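Local structure of LacI family sugar-binding transcriptional regulator (Enterococcus faecalis V583, 4RK0) at residues Phe22-Arg27 / Pro232-Gly237; Gly181-Asn186 / Ile211-Val216; Thr227-Pro232 / Val262-Arg267. The protein binds ribose in the cleft of its periplasmic-binding-protein-like core and probably regulates transcription as a DNA-binding repressor of the LacI family. All blocks are in the same frame, centred on the assembly; numbering follows the deposited sequence.

Contact 1: residues Phe22-Arg27 / Pro232-Gly237; sequences FAQLIR and PVFQLG
Leu25 and Val233 begin the apolar part of this helix-helix contact, in which the segments 22-27 and 233-237 run at 45° to each other with their axes 7.1 Å apart at closest. The CG2 branch of Val233 lies 3.7 Å from Leu25 CB and also meets the backbone N of Leu25, while its CG1 branch rests on Gln24 CB. A beta-branched residue suits this first turn because its two methyls spread over two neighbouring residues of the other helix. Leu25 sends CD1 across to the second helix, where it touches CA of Gly237 at 3.6 Å and, less closely, CG of Leu236. Its CB points along the contact rather than into it, and the torsion (chi1 -180°) is what brings CD1 to Gly237. The bare backbone of Gly237 lets the helices come so near that its CA lies 4.7 Å from that of Leu25.

Both helices belong to the N-terminal lobe of the periplasmic-binding-protein-like fold, and Phe22, in the first turn of helix 20-35, is part of the ribose pocket.

The polar part starts within helix 20-35, where Arg27 NH1 donates over 2.8 Å to a lone pair of Gln24 OE1, one turn earlier, in the carbonyl plane; the acceptor lies in the guanidinium plane. Phe234 is what this pair meets on the other helix. Its ring approaches the guanidinium obliquely, planes 26° apart, with CD1 and CE1 touching NH1 (CE1 at 3.5 Å). A broad ring suits an arginine that Gln24 holds in place. Arg27 also reaches the second subunit, where Gln47 NE2 of that chain is hydrogen-bonded to its backbone O.

Contact 2: residues Gly181-Asn186 / Ile211-Val216; sequences GIFAIN and IGYDNV. With RIB (alpha-D-ribofuranose), chain E.
Phe183 lies alongside the start of segment 211-216 and can be followed outward atom by atom. Its CB is near the CG2 methyl of Ile211. One bond further CG stands anti to the backbone N (chi1 179°), which carries the ring along the neighbouring segment. CD1 meets Ile211 CG2 at 3.8 Å and Ile211 O at the ring edge; CE1 comes to Gly212 O, again near the ring plane; and CZ ends 3.8 Å from Tyr213 CD2. A flat aromatic residue suits this place because its C-H edge can border two backbone carbonyls and another aromatic ring at once.

Two backbone bonds make the parallel pairing: Ile211 N donates to Ile182 O (3.0 Å), and Ile211 O receives Ala184 N (2.8 Å). Further along, the two segments run on toward the sugar. There Tyr213 CB packs against Ile185 O at 3.3 Å, and Tyr213 O accepts a CA-H contact from Asn186.

Asn186 and Asp214 reach the ribose together. Asn186 ND2 donates to RIB O5 (2.9 Å, 166° at the hydrogen), while its OD1 caps the N terminus of helix 187-199 through Ile189 N, so the amide is held at both ends. Asp214 OD1 accepts from RIB O3 at 2.6 Å and also receives Gln231 NE2; its OD2 is modelled improbably close to O5, so the detail of that bond is doubtful. The residue types fit their tasks: an amide that donates to one hydroxyl, a carboxylate that accepts from another.

In the C-terminal lobe, strand 181-184 lies between 127-132 and the outermost strand 209-211. Helix 187-199 packs on Ile182 and Ala184, while Tyr213 makes a cation-pi contact with Arg143 and touches Ile229 of strand 228-230.

Contact 3: residues Thr227-Pro232 / Val262-Arg267; sequences TTIAQP and VQLIER. With RIB (alpha-D-ribofuranose), chain E.
Thr228 and Ile265 form a hydrogen-bonded antiparallel pair in which each backbone N donates to the other's O (Thr228 N to Ile265 O 3.1 Å, Ile265 N to Thr228 O 2.8 Å). Next along, Ala230 N gives a straight bond to Gln263 O at 2.7 Å. On the face of Ile229 and Leu264, the CD1 methyls of these two residues meet at 3.8 Å, and Ile229 CG2 touches Val262 CG2. The branched side chains of Ile229 and Leu264 suit this face, which they cover toward helix 109-122. On the other face Ala230, small enough to leave room, lets its CB meet Ile265 CG1.

Both ends are also tightly held. Buried Thr227 OG1 accepts from Arg267 N (2.8 Å) and is also hydrogen-bonded to a water. Arg267 stretches out, CG to NE extended, past Ile265 CG2, which covers one guanidinium face, to where NH1 is hydrogen-bonded to Leu226 O and NH2 forms a salt bridge with Glu220. At the opposite end Gln231 NE2 donates to RIB O2 at 3.1 Å, its OE1 being held by Thr107.

The solvent side belongs to Gln263 and Glu266, polar residues that are exposed; here the bond from Gln263 N to Ala230 O is weak.

Strand 228-230 is an edge strand, within this chain, of the mixed sheet, next to 257-265. Helix 109-122 packs on Ile229 and Leu264, while Thr227 and Leu264 touch Ile211 of strand 209-211.

In the fold
From the N terminus, segment 22-27 on helix 20-35 comes first; contact 1 closes only when the chain returns at 232-237, a loop of 204 residues. Contact 2, 181-186 with 211-216, is nested inside it and joins the edge strand 209-211 to its neighbour in the parallel sheet. Contact 3 then opens after contact 2 has closed, but its segments alternate with those of contact 1, so these two cross, sharing Pro232 where strand 228-230 passes into helix 233-249. Contacts 2 and 3 touch directly, with a probable hydrogen bond from Asp214 N to Ile229 O, and together tie the parallel sheet to the edge of the mixed one beside the ribose.

Contact 1: residues Phe22-Arg27 / Pro232-Gly237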
loop_
_atom_site.group_PDB
_atom_site.type_symbol
_atom_site.label_atom_id
_atom_site.label_comp_id
_atom_site.label_asym_id
_atom_site.label_seq_id
_atom_site.Cartn_x
_atom_site.Cartn_y
_atom_site.Cartn_z
ATOM N N PHE A 22 5.495 -2.224 -3.873
ATOM C CA PHE A 22 6.630 -1.512 -3.267
ATOM C C PHE A 22 6.472 -1.398 -1.774
ATOM O O PHE A 22 7.446 -1.358 -1.057
ATOM C CB PHE A 22 6.826 -0.150 -3.875
ATOM C CG PHE A 22 7.277 -0.214 -5.298
ATOM C CD1 PHE A 22 8.500 -0.763 -5.620
ATOM C CD2 PHE A 22 6.438 0.166 -6.313
ATOM C CE1 PHE A 22 8.879 -0.863 -6.928
ATOM C CE2 PHE A 22 6.819 0.100 -7.603
ATOM C CZ PHE A 22 8.050 -0.426 -7.922
ATOM N N ALA A 23 5.244 -1.444 -1.295
ATOM C CA ALA A 23 5.057 -1.486 0.158
ATOM C C ALA A 23 5.609 -2.777 0.754
ATOM O O ALA A 23 6.234 -2.753 1.821
ATOM C CB ALA A 23 3.583 -1.293 0.528
ATOM N N GLN A 24 5.399 -3.900 0.060
ATOM C CA GLN A 24 5.895 -5.189 0.542
ATOM C C GLN A 24 7.389 -5.283 0.363
ATOM O O GLN A 24 8.075 -5.898 1.165
ATOM C CB GLN A 24 5.196 -6.332 -0.175
ATOM C CG GLN A 24 3.787 -6.594 0.289
ATOM C CD GLN A 24 3.698 -7.109 1.721
ATOM O OE1 GLN A 24 4.697 -7.424 2.365
ATOM N NE2 GLN A 24 2.478 -7.180 2.230
ATOM N N LEU A 25 7.920 -4.677 -0.694
ATOM C CA LEU A 25 9.390 -4.528 -0.812
ATOM C C LEU A 25 9.981 -3.846 0.413
ATOM O O LEU A 25 11.009 -4.307 1.011
ATOM C CB LEU A 25 9.731 -3.777 -2.113
ATOM C CG LEU A 25 11.209 -3.528 -2.415
ATOM C CD1 LEU A 25 11.915 -4.840 -2.683
ATOM C CD2 LEU A 25 11.317 -2.619 -3.634
ATOM N N ILE A 26 9.375 -2.740 0.814
ATOM C CA ILE A 26 9.841 -2.012 1.974
ATOM C C ILE A 26 9.771 -2.881 3.259
ATOM O O ILE A 26 10.728 -2.930 4.004
ATOM C CB ILE A 26 9.125 -0.656 2.139
ATOM C CG1 ILE A 26 9.623 0.334 1.063
ATOM C CG2 ILE A 26 9.347 -0.075 3.521
ATOM C CD1 ILE A 26 8.602 1.384 0.715
ATOM N N ARG A 27 8.660 -3.559 3.512
ATOM C CA ARG A 27 8.621 -4.499 4.643
ATOM C C ARG A 27 9.743 -5.525 4.625
ATOM O O ARG A 27 10.300 -5.859 5.662
ATOM C CB ARG A 27 7.280 -5.263 4.642
ATOM C CG ARG A 27 6.116 -4.406 5.002
ATOM C CD ARG A 27 4.864 -5.229 5.236
ATOM N NE ARG A 27 5.027 -6.180 6.330
ATOM C CZ ARG A 27 5.175 -7.501 6.201
ATOM N NH1 ARG A 27 5.196 -8.103 5.017
ATOM N NH2 ARG A 27 5.304 -8.232 7.294
ATOM N N PRO A 232 8.562 -12.759 -5.862
ATOM C CA PRO A 232 8.836 -12.966 -4.450
ATOM C C PRO A 232 9.324 -11.698 -3.799
ATOM O O PRO A 232 10.507 -11.579 -3.475
ATOM C CB PRO A 232 9.913 -14.068 -4.462
ATOM C CG PRO A 232 10.642 -13.865 -5.757
ATOM C CD PRO A 232 9.586 -13.381 -6.729
ATOM N N VAL A 233 8.408 -10.753 -3.627
ATOM C CA VAL A 233 8.764 -9.369 -3.311
ATOM C C VAL A 233 9.257 -9.174 -1.917
ATOM O O VAL A 233 10.192 -8.395 -1.707
ATOM C CB VAL A 233 7.658 -8.295 -3.655
ATOM C CG1 VAL A 233 6.344 -8.511 -2.895
ATOM C CG2 VAL A 233 8.196 -6.898 -3.443
ATOM N N PHE A 234 8.671 -9.885 -0.955
ATOM C CA PHE A 234 9.156 -9.805 0.434
ATOM C C PHE A 234 10.584 -10.279 0.454
ATOM O O PHE A 234 11.473 -9.606 1.003
ATOM C CB PHE A 234 8.313 -10.683 1.383
ATOM C CG PHE A 234 8.635 -10.473 2.808
ATOM C CD1 PHE A 234 8.232 -9.326 3.423
ATOM C CD2 PHE A 234 9.415 -11.364 3.512
ATOM C CE1 PHE A 234 8.527 -9.089 4.762
ATOM C CE2 PHE A 234 9.712 -11.147 4.856
ATOM C CZ PHE A 234 9.267 -10.012 5.480
ATOM N N GLN A 235 10.801 -11.421 -0.196
ATOM C CA GLN A 235 12.126 -12.018 -0.275
ATOM C C GLN A 235 13.092 -11.172 -1.078
ATOM O O GLN A 235 14.272 -11.144 -0.778
ATOM C CB GLN A 235 12.042 -13.401 -0.892
ATOM C CG GLN A 235 13.382 -14.138 -0.938
ATOM C CD GLN A 235 13.316 -15.378 -1.802
ATOM O OE1 GLN A 235 12.242 -15.838 -2.173
ATOM N NE2 GLN A 235 14.466 -15.926 -2.122
ATOM N N LEU A 236 12.604 -10.498 -2.115
ATOM C CA LEU A 236 13.434 -9.532 -2.842
ATOM C C LEU A 236 13.923 -8.420 -1.914
ATOM O O LEU A 236 15.117 -8.080 -1.957
ATOM C CB LEU A 236 12.627 -8.939 -4.005
ATOM C CG LEU A 236 13.275 -7.856 -4.844
ATOM C CD1 LEU A 236 14.580 -8.328 -5.447
ATOM C CD2 LEU A 236 12.238 -7.414 -5.895
ATOM N N GLY A 237 13.040 -7.900 -1.046
ATOM C CA GLY A 237 13.410 -6.861 -0.112
ATOM C C GLY A 237 14.400 -7.377 0.938
ATOM O O GLY A 237 15.358 -6.699 1.280
#

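Contact 2: residues Gly181-Asn186 / Ile211-Val216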
loop_
_atom_site.group_PDB
_atom_site.type_symbol
_atom_site.label_atom_id
_atom_site.label_comp_id
_atom_site.label_asym_id
_atom_site.label_seq_id
_atom_site.Cartn_x
_atom_site.Cartn_y
_atom_site.Cartn_z
ATOM N N GLY A 181 -8.030 -12.174 -24.771
ATOM C CA GLY A 181 -7.149 -12.413 -23.630
ATOM C C GLY A 181 -6.299 -11.180 -23.412
ATOM O O GLY A 181 -5.858 -10.571 -24.353
ATOM N N ILE A 182 -6.035 -10.818 -22.167
ATOM C CA ILE A 182 -5.297 -9.601 -21.908
ATOM C C ILE A 182 -4.207 -9.925 -20.922
ATOM O O ILE A 182 -4.481 -10.540 -19.893
ATOM C CB ILE A 182 -6.188 -8.479 -21.320
ATOM C CG1 ILE A 182 -7.394 -8.210 -22.201
ATOM C CG2 ILE A 182 -5.398 -7.200 -21.070
ATOM C CD1 ILE A 182 -8.541 -7.548 -21.442
ATOM N N PHE A 183 -2.961 -9.567 -21.266
ATOM C CA PHE A 183 -1.842 -9.605 -20.298
ATOM C C PHE A 183 -1.631 -8.216 -19.740
ATOM O O PHE A 183 -1.161 -7.334 -20.451
ATOM C CB PHE A 183 -0.541 -10.170 -20.976
ATOM C CG PHE A 183 0.673 -10.228 -20.092
ATOM C CD1 PHE A 183 0.601 -10.421 -18.718
ATOM C CD2 PHE A 183 1.951 -10.133 -20.682
ATOM C CE1 PHE A 183 1.751 -10.477 -17.947
ATOM C CE2 PHE A 183 3.088 -10.196 -19.923
ATOM C CZ PHE A 183 3.010 -10.381 -18.545
ATOM N N ALA A 184 -1.984 -8.009 -18.465
ATOM C CA ALA A 184 -1.764 -6.758 -17.801
ATOM C C ALA A 184 -0.383 -6.805 -17.180
ATOM O O ALA A 184 -0.080 -7.726 -16.429
ATOM C CB ALA A 184 -2.809 -6.523 -16.733
ATOM N N ILE A 185 0.452 -5.811 -17.479
ATOM C CA ILE A 185 1.867 -5.918 -17.129
ATOM C C ILE A 185 2.116 -5.733 -15.646
ATOM O O ILE A 185 3.200 -6.029 -15.160
ATOM C CB ILE A 185 2.737 -4.995 -18.010
ATOM C CG1 ILE A 185 3.978 -5.715 -18.493
ATOM C CG2 ILE A 185 3.096 -3.738 -17.281
ATOM C CD1 ILE A 185 3.699 -6.679 -19.594
ATOM N N ASN A 186 1.114 -5.257 -14.909
ATOM C CA ASN A 186 1.122 -5.429 -13.462
ATOM C C ASN A 186 -0.303 -5.589 -12.928
ATOM O O ASN A 186 -1.280 -5.353 -13.665
ATOM C CB ASN A 186 1.928 -4.381 -12.705
ATOM C CG ASN A 186 1.213 -3.064 -12.522
ATOM O OD1 ASN A 186 0.273 -2.725 -13.241
ATOM N ND2 ASN A 186 1.694 -2.292 -11.559
ATOM N N ILE A 211 -4.737 -12.005 -17.324
ATOM C CA ILE A 211 -3.625 -12.409 -16.466
ATOM C C ILE A 211 -2.802 -11.175 -16.111
ATOM O O ILE A 211 -2.448 -10.354 -16.997
ATOM C CB ILE A 211 -2.701 -13.481 -17.123
ATOM C CG1 ILE A 211 -1.545 -13.865 -16.183
ATOM C CG2 ILE A 211 -2.140 -13.000 -18.451
ATOM C CD1 ILE A 211 -0.933 -15.215 -16.527
ATOM N N GLY A 212 -2.506 -11.060 -14.819
ATOM C CA GLY A 212 -1.763 -9.988 -14.250
ATOM C C GLY A 212 -0.289 -10.270 -14.037
ATOM O O GLY A 212 0.243 -11.244 -14.541
ATOM N N TYR A 213 0.363 -9.406 -13.257
ATOM C CA TYR A 213 1.721 -9.613 -12.848
ATOM C C TYR A 213 2.017 -8.994 -11.464
ATOM O O TYR A 213 1.763 -7.807 -11.224
ATOM C CB TYR A 213 2.649 -9.047 -13.916
ATOM C CG TYR A 213 4.010 -9.715 -13.984
ATOM C CD1 TYR A 213 4.985 -9.471 -13.013
ATOM C CD2 TYR A 213 4.342 -10.561 -15.035
ATOM C CE1 TYR A 213 6.235 -10.089 -13.075
ATOM C CE2 TYR A 213 5.614 -11.133 -15.119
ATOM C CZ TYR A 213 6.543 -10.900 -14.118
ATOM O OH TYR A 213 7.799 -11.499 -14.152
ATOM N N ASP A 214 2.535 -9.830 -10.575
ATOM C CA ASP A 214 3.105 -9.494 -9.248
ATOM C C ASP A 214 2.631 -10.447 -8.156
ATOM O O ASP A 214 3.394 -10.820 -7.269
ATOM C CB ASP A 214 2.813 -8.090 -8.735
ATOM C CG ASP A 214 3.584 -6.976 -9.462
ATOM O OD1 ASP A 214 4.617 -7.254 -10.115
ATOM O OD2 ASP A 214 3.196 -5.790 -9.268
ATOM N N ASN A 215 1.352 -10.751 -8.193
ATOM C CA ASN A 215 0.670 -11.456 -7.128
ATOM C C ASN A 215 0.590 -10.680 -5.857
ATOM O O ASN A 215 0.843 -11.203 -4.789
ATOM C CB ASN A 215 1.274 -12.816 -6.877
ATOM C CG ASN A 215 0.384 -13.703 -6.009
ATOM O OD1 ASN A 215 -0.818 -13.681 -6.136
ATOM N ND2 ASN A 215 0.988 -14.468 -5.124
ATOM N N VAL A 216 0.142 -9.442 -5.964
ATOM C CA VAL A 216 -0.047 -8.624 -4.774
ATOM C C VAL A 216 -1.240 -9.236 -4.006
ATOM O O VAL A 216 -1.985 -10.053 -4.533
ATOM C CB VAL A 216 -0.284 -7.122 -5.099
ATOM C CG1 VAL A 216 0.927 -6.499 -5.822
ATOM C CG2 VAL A 216 -1.538 -6.908 -5.930
HETATM O O5 RIB E . 3.690 -3.600 -9.848
HETATM C C5 RIB E . 4.682 -2.585 -9.824
HETATM C C4 RIB E . 5.608 -2.929 -10.909
HETATM O O4 RIB E . 6.634 -1.932 -11.152
HETATM C C3 RIB E . 6.087 -4.240 -10.319
HETATM O O3 RIB E . 5.666 -5.195 -11.295
HETATM C C2 RIB E . 7.580 -3.947 -10.142
HETATM O O2 RIB E . 8.380 -4.989 -10.645
HETATM C C1 RIB E . 7.855 -2.546 -10.716
HETATM O O1 RIB E . 8.929 -2.543 -11.640
#

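Contact 3: residues Thr227-Pro232 / Val262-Arg267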
loop_
_atom_site.group_PDB
_atom_site.type_symbol
_atom_site.label_atom_id
_atom_site.label_comp_id
_atom_site.label_asym_id
_atom_site.label_seq_id
_atom_site.Cartn_x
_atom_site.Cartn_y
_atom_site.Cartn_z
ATOM N N THR A 227 -5.572 -14.393 -11.798
ATOM C CA THR A 227 -4.490 -15.236 -12.264
ATOM C C THR A 227 -3.374 -14.300 -12.586
ATOM O O THR A 227 -3.595 -13.265 -13.248
ATOM C CB THR A 227 -4.930 -16.026 -13.509
ATOM O OG1 THR A 227 -5.933 -16.981 -13.142
ATOM C CG2 THR A 227 -3.741 -16.775 -14.166
ATOM N N THR A 228 -2.171 -14.644 -12.141
ATOM C CA THR A 228 -1.072 -13.698 -12.180
ATOM C C THR A 228 0.285 -14.398 -12.111
ATOM O O THR A 228 0.361 -15.594 -11.888
ATOM C CB THR A 228 -1.207 -12.714 -10.993
ATOM O OG1 THR A 228 -0.318 -11.637 -11.204
ATOM C CG2 THR A 228 -0.943 -13.381 -9.643
ATOM N N ILE A 229 1.339 -13.646 -12.361
ATOM C CA ILE A 229 2.706 -14.122 -12.185
ATOM C C ILE A 229 3.217 -13.611 -10.885
ATOM O O ILE A 229 3.225 -12.405 -10.674
ATOM C CB ILE A 229 3.619 -13.588 -13.308
ATOM C CG1 ILE A 229 3.154 -14.076 -14.661
ATOM C CG2 ILE A 229 5.066 -14.034 -13.048
ATOM C CD1 ILE A 229 2.842 -15.548 -14.782
ATOM N N ALA A 230 3.636 -14.508 -9.993
ATOM C CA ALA A 230 4.079 -14.099 -8.687
ATOM C C ALA A 230 5.566 -13.735 -8.658
ATOM O O ALA A 230 6.412 -14.530 -9.036
ATOM C CB ALA A 230 3.830 -15.199 -7.642
ATOM N N GLN A 231 5.848 -12.535 -8.177
ATOM C CA GLN A 231 7.203 -12.121 -7.799
ATOM C C GLN A 231 7.377 -12.298 -6.305
ATOM O O GLN A 231 6.477 -11.973 -5.566
ATOM C CB GLN A 231 7.438 -10.633 -8.076
ATOM C CG GLN A 231 7.415 -10.238 -9.548
ATOM C CD GLN A 231 8.086 -8.906 -9.751
ATOM O OE1 GLN A 231 9.294 -8.770 -9.505
ATOM N NE2 GLN A 231 7.312 -7.894 -10.146
ATOM N N PRO A 232 8.562 -12.759 -5.862
ATOM C CA PRO A 232 8.836 -12.966 -4.450
ATOM C C PRO A 232 9.324 -11.698 -3.799
ATOM O O PRO A 232 10.507 -11.579 -3.475
ATOM C CB PRO A 232 9.913 -14.068 -4.462
ATOM C CG PRO A 232 10.642 -13.865 -5.757
ATOM C CD PRO A 232 9.586 -13.381 -6.729
ATOM N N VAL A 262 10.239 -16.584 -10.606
ATOM C CA VAL A 262 8.808 -16.241 -10.562
ATOM C C VAL A 262 7.992 -17.489 -10.914
ATOM O O VAL A 262 8.532 -18.444 -11.475
ATOM C CB VAL A 262 8.469 -15.066 -11.528
ATOM C CG1 VAL A 262 9.271 -13.836 -11.162
ATOM C CG2 VAL A 262 8.656 -15.420 -12.988
ATOM N N GLN A 263 6.691 -17.489 -10.618
ATOM C CA GLN A 263 5.809 -18.599 -11.042
ATOM C C GLN A 263 4.392 -18.126 -11.312
ATOM O O GLN A 263 3.956 -17.080 -10.775
ATOM C CB GLN A 263 5.777 -19.660 -9.956
ATOM C CG GLN A 263 5.073 -19.196 -8.720
ATOM C CD GLN A 263 5.213 -20.191 -7.592
ATOM O OE1 GLN A 263 5.107 -21.397 -7.802
ATOM N NE2 GLN A 263 5.454 -19.692 -6.389
ATOM N N LEU A 264 3.707 -18.873 -12.156
ATOM C CA LEU A 264 2.297 -18.664 -12.459
ATOM C C LEU A 264 1.428 -19.091 -11.285
ATOM O O LEU A 264 1.632 -20.154 -10.707
ATOM C CB LEU A 264 1.909 -19.484 -13.665
ATOM C CG LEU A 264 0.449 -19.488 -14.071
ATOM C CD1 LEU A 264 0.013 -18.096 -14.470
ATOM C CD2 LEU A 264 0.237 -20.480 -15.216
ATOM N N ILE A 265 0.482 -18.243 -10.938
ATOM C CA ILE A 265 -0.543 -18.540 -9.931
ATOM C C ILE A 265 -1.843 -18.537 -10.635
ATOM O O ILE A 265 -2.316 -17.483 -11.017
ATOM C CB ILE A 265 -0.622 -17.476 -8.831
ATOM C CG1 ILE A 265 0.747 -17.251 -8.192
ATOM C CG2 ILE A 265 -1.621 -17.916 -7.746
ATOM C CD1 ILE A 265 1.330 -18.454 -7.490
ATOM N N GLU A 266 -2.424 -19.713 -10.841
ATOM C CA GLU A 266 -3.665 -19.809 -11.563
ATOM C C GLU A 266 -4.830 -19.658 -10.611
ATOM O O GLU A 266 -4.932 -20.378 -9.604
ATOM C CB GLU A 266 -3.738 -21.132 -12.320
ATOM C CG GLU A 266 -4.979 -21.327 -13.175
ATOM C CD GLU A 266 -4.820 -22.459 -14.186
ATOM O OE1 GLU A 266 -3.760 -23.123 -14.172
ATOM O OE2 GLU A 266 -5.748 -22.683 -15.000
ATOM N N ARG A 267 -5.689 -18.699 -10.932
ATOM C CA ARG A 267 -6.908 -18.461 -10.179
ATOM C C ARG A 267 -8.092 -18.568 -11.113
ATOM O O ARG A 267 -8.255 -19.614 -11.800
ATOM C CB ARG A 267 -6.817 -17.128 -9.412
ATOM C CG ARG A 267 -5.761 -17.152 -8.363
ATOM C CD ARG A 267 -5.920 -16.019 -7.357
ATOM N NE ARG A 267 -4.907 -16.123 -6.321
ATOM C CZ ARG A 267 -3.732 -15.472 -6.321
ATOM N NH1 ARG A 267 -3.388 -14.691 -7.341
ATOM N NH2 ARG A 267 -2.885 -15.633 -5.311
HETATM O O5 RIB E . 3.690 -3.600 -9.848
HETATM C C5 RIB E . 4.682 -2.585 -9.824
HETATM C C4 RIB E . 5.608 -2.929 -10.909
HETATM O O4 RIB E . 6.634 -1.932 -11.152
HETATM C C3 RIB E . 6.087 -4.240 -10.319
HETATM O O3 RIB E . 5.666 -5.195 -11.295
HETATM C C2 RIB E . 7.580 -3.947 -10.142
HETATM O O2 RIB E . 8.380 -4.989 -10.645
HETATM C C1 RIB E . 7.855 -2.546 -10.716
HETATM O O1 RIB E . 8.929 -2.543 -11.640
HETATM O O HOH W 1 -7.525 -18.429 -14.597
#